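Local coordinates for probable glutathione reductase (Sinorhizobium meliloti, PDB 4DNA), which probably catalyses the NADPH-dependent reduction of glutathione disulfide to glutathione, as an FAD-containing homodimer of the pyridine nucleotide-disulfide oxidoreductase family, at residues Glu65-Gly69 against Phe70-Val74; Ala425-Thr428 against Lys429-Asp433. All coordinates share one frame; numbering follows the deposited sequence.

Interaction 1 (Glu65-Gly69 against Phe70-Val74)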
# COMPACT_ATOMS: atom_id res chain seq x y z
N GLU A 65 -4.35 -0.26 21.33
CA GLU A 65 -5.71 0.17 21.62
C GLU A 65 -6.68 -0.29 20.53
O GLU A 65 -7.83 -0.67 20.82
CB GLU A 65 -5.81 1.68 21.89
CG GLU A 65 -5.13 2.55 20.85
CD GLU A 65 -4.44 3.77 21.44
OE1 GLU A 65 -3.65 3.60 22.41
OE2 GLU A 65 -4.66 4.90 20.94
N ASP A 66 -6.20 -0.30 19.30
CA ASP A 66 -7.03 -0.71 18.17
C ASP A 66 -7.45 -2.16 18.25
O ASP A 66 -8.51 -2.51 17.76
CB ASP A 66 -6.34 -0.42 16.85
CG ASP A 66 -6.62 0.98 16.34
OD1 ASP A 66 -7.23 1.79 17.10
OD2 ASP A 66 -6.25 1.27 15.18
N ALA A 67 -6.62 -3.01 18.88
CA ALA A 67 -6.89 -4.45 18.97
C ALA A 67 -8.12 -4.75 19.83
O ALA A 67 -8.71 -5.82 19.70
CB ALA A 67 -5.68 -5.19 19.51
N ALA A 68 -8.49 -3.81 20.69
CA ALA A 68 -9.58 -4.01 21.64
C ALA A 68 -10.89 -4.32 20.92
O ALA A 68 -11.62 -5.25 21.30
CB ALA A 68 -9.74 -2.79 22.54
N GLY A 69 -11.15 -3.56 19.86
CA GLY A 69 -12.38 -3.69 19.09
C GLY A 69 -12.47 -4.97 18.29
O GLY A 69 -13.50 -5.25 17.69
N PHE A 70 -11.39 -5.75 18.30
CA PHE A 70 -11.35 -7.03 17.61
C PHE A 70 -11.33 -8.25 18.55
O PHE A 70 -10.95 -9.34 18.13
CB PHE A 70 -10.15 -7.08 16.67
CG PHE A 70 -10.34 -6.27 15.42
CD1 PHE A 70 -10.09 -4.90 15.42
CD2 PHE A 70 -10.77 -6.86 14.25
CE1 PHE A 70 -10.27 -4.14 14.27
CE2 PHE A 70 -10.95 -6.12 13.10
CZ PHE A 70 -10.69 -4.75 13.10
N GLY A 71 -11.74 -8.06 19.80
CA GLY A 71 -11.88 -9.18 20.75
C GLY A 71 -10.61 -9.51 21.51
O GLY A 71 -10.55 -10.54 22.20
N TRP A 72 -9.60 -8.65 21.36
CA TRP A 72 -8.37 -8.75 22.13
C TRP A 72 -8.45 -7.90 23.37
O TRP A 72 -9.07 -6.84 23.36
CB TRP A 72 -7.18 -8.30 21.31
CG TRP A 72 -6.70 -9.28 20.27
CD1 TRP A 72 -7.09 -9.34 18.93
CD2 TRP A 72 -5.71 -10.36 20.42
NE1 TRP A 72 -6.43 -10.35 18.28
CE2 TRP A 72 -5.59 -11.00 19.12
CE3 TRP A 72 -4.94 -10.83 21.47
CZ2 TRP A 72 -4.73 -12.08 18.90
CZ3 TRP A 72 -4.08 -11.92 21.24
CH2 TRP A 72 -3.99 -12.52 19.99
N THR A 73 -7.83 -8.38 24.44
CA THR A 73 -7.59 -7.59 25.63
C THR A 73 -6.09 -7.68 25.82
O THR A 73 -5.55 -8.76 26.11
CB THR A 73 -8.31 -8.19 26.86
OG1 THR A 73 -9.53 -8.81 26.43
CG2 THR A 73 -8.65 -7.12 27.89
N VAL A 74 -5.41 -6.56 25.62
CA VAL A 74 -3.97 -6.52 25.82
C VAL A 74 -3.67 -5.86 27.16
O VAL A 74 -4.19 -4.77 27.44
CB VAL A 74 -3.24 -5.72 24.72
CG1 VAL A 74 -1.83 -6.27 24.55
CG2 VAL A 74 -3.99 -5.75 23.40
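The turn that leads from helix 48-66 into strand 72-74 is closed by Ala-67 and Ala-68 bonding back to Phe-70, Gly-71 and Trp-72. Ala-67 O accepts two bonds, the second of them weak. The first comes from Phe-70 N at 3.0 Å. The weak one comes from Trp-72 N at 3.4 Å. Ala-68 O accepts from Gly-71 N at 3.2 Å. Gly-71 takes a positive phi of 87°, a conformation that suits glycine. The chain then turns back past the helix end. Ala-68 CA makes a C-H...O contact of 3.4 Å with Trp-72 O.

Small apolar contacts lie beside these bonds. Ala-67 CB meets Trp-72 CB at 3.9 Å, and Val-74 CG2 lies beside the same methyl, Ala-67 CB, at 4.3 Å. The Phe-70 ring turns an edge to the helix. Its CD1 is 3.7 Å from Asp-66 O, which lies near the ring plane. Trp-72 CG is anti to its own carbonyl carbon (chi1 -75°), and the indole leads away from the turn to the second subunit. There Trp-72 NE1 bonds to Ala-57 O of the second subunit, and the indole meets Phe-64 of that subunit edge-to-face. Residues 72-74 pair in an antiparallel ladder with a strand of the second subunit. On the chain's own side, Asp-66 forms a salt bridge with Arg-385.

The chemistry is mostly backbone to backbone. One carbonyl serves two amides, one of them weakly, and small apolar contacts back it up. These bonds hold the reversal between the helix and strand 72-74, while the large rings of Phe-70 and Trp-72 pack against the second subunit.

Interaction 2 (Ala425-Thr428 against Lys429-Asp433)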
# COMPACT_ATOMS: atom_id res chain seq x y z
N ALA A 425 3.72 8.19 -17.01
CA ALA A 425 3.28 7.74 -18.33
C ALA A 425 2.03 8.47 -18.86
O ALA A 425 1.43 8.02 -19.84
CB ALA A 425 3.05 6.22 -18.34
N GLY A 426 1.66 9.57 -18.22
CA GLY A 426 0.52 10.39 -18.63
C GLY A 426 -0.86 9.73 -18.63
O GLY A 426 -1.61 9.88 -19.58
N CYS A 427 -1.20 8.99 -17.58
CA CYS A 427 -2.52 8.35 -17.52
C CYS A 427 -3.70 9.33 -17.40
O CYS A 427 -3.60 10.39 -16.75
CB CYS A 427 -2.57 7.29 -16.42
SG CYS A 427 -1.96 5.66 -16.94
N THR A 428 -4.82 8.96 -18.01
CA THR A 428 -6.01 9.80 -18.00
C THR A 428 -6.98 9.30 -16.96
O THR A 428 -6.92 8.13 -16.58
CB THR A 428 -6.70 9.83 -19.36
OG1 THR A 428 -7.09 8.50 -19.73
CG2 THR A 428 -5.78 10.40 -20.43
N LYS A 429 -7.89 10.18 -16.51
CA LYS A 429 -8.94 9.83 -15.54
C LYS A 429 -9.76 8.66 -16.07
O LYS A 429 -10.36 7.89 -15.32
CB LYS A 429 -9.84 11.05 -15.25
CG LYS A 429 -11.00 10.82 -14.26
CD LYS A 429 -10.53 10.32 -12.89
CE LYS A 429 -11.66 10.12 -11.90
NZ LYS A 429 -12.58 9.01 -12.25
N ASP A 430 -9.75 8.52 -17.38
CA ASP A 430 -10.44 7.42 -18.04
C ASP A 430 -9.71 6.09 -17.83
O ASP A 430 -10.37 5.13 -17.43
CB ASP A 430 -10.72 7.78 -19.50
CG ASP A 430 -11.50 9.08 -19.62
OD1 ASP A 430 -12.71 9.09 -19.32
OD2 ASP A 430 -10.89 10.12 -19.93
N ASP A 431 -8.38 6.04 -18.02
CA ASP A 431 -7.60 4.84 -17.67
C ASP A 431 -7.97 4.34 -16.28
O ASP A 431 -8.11 3.12 -16.06
CB ASP A 431 -6.09 5.10 -17.67
CG ASP A 431 -5.56 5.57 -19.01
OD1 ASP A 431 -5.97 5.01 -20.04
OD2 ASP A 431 -4.70 6.50 -19.02
N PHE A 432 -8.11 5.29 -15.36
CA PHE A 432 -8.49 4.97 -13.98
C PHE A 432 -9.87 4.32 -13.91
O PHE A 432 -10.04 3.31 -13.23
CB PHE A 432 -8.52 6.21 -13.10
CG PHE A 432 -7.21 6.59 -12.50
CD1 PHE A 432 -6.13 6.95 -13.31
CD2 PHE A 432 -7.07 6.67 -11.13
CE1 PHE A 432 -4.93 7.35 -12.74
CE2 PHE A 432 -5.88 7.08 -10.56
CZ PHE A 432 -4.80 7.41 -11.37
N ASP A 433 -10.86 4.90 -14.60
CA ASP A 433 -12.23 4.41 -14.51
C ASP A 433 -12.44 3.04 -15.15
O ASP A 433 -13.24 2.26 -14.67
CB ASP A 433 -13.22 5.44 -15.06
CG ASP A 433 -13.20 6.74 -14.26
OD1 ASP A 433 -12.34 6.90 -13.39
OD2 ASP A 433 -14.07 7.61 -14.48
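Thr-428 and Asp-431 form a capping box at the start of helix 429-433. Their side chains cross at a slant. Asp-431 OD2 reaches back to Thr-428 N at 2.7 Å, and the bond is nearly straight at 167°. The amide comes from above the carboxylate plane. In return Thr-428 OG1, the N-cap oxygen, accepts from Asp-431 N at 3.3 Å. The hydroxyl sits between its own backbone N and carbonyl carbon (chi1 60°), which places it within bonding distance of Asp-431 N. It also gives a weak bond to Asp-431 OD2. Thus OD2 takes an amide and a hydroxyl together. Cys-427 SG lies 3.5 Å from the same oxygen, Asp-431 OD2. Cys-427 CB approaches the edge of the Phe-432 ring, 4.4 Å from its CE1, and Phe-432 N makes a weak bond to Thr-428 O.

Just before the box, Gly-426 is the C-prime residue of the Schellman motif that ends helix 412-424. Asp-430 pairs with Arg-400, and Phe-432 packs on Leu-393 of strand 389-396. Cys-427 and Asp-431 both pack on Ala-425 of the second subunit.

How the interactions relate
Interactions 1 and 2 lie far apart in space: their centres are about 40 Å apart and their nearest atoms about 26 Å. Interaction 1 falls in the range of the pyridine nucleotide-disulphide oxidoreductase family, and interaction 2 in that of its dimerisation domain. Both join a helix to the next element: a strand in the first case, a short helix in the second. Both also touch the second subunit, so both lie at the dimer interface, well away from each other. Neither lies at an annotated site. Interaction 1 lies at the far end of helix 48-66 from Cys-48, which pairs with Cys-43 in the redox-active disulfide.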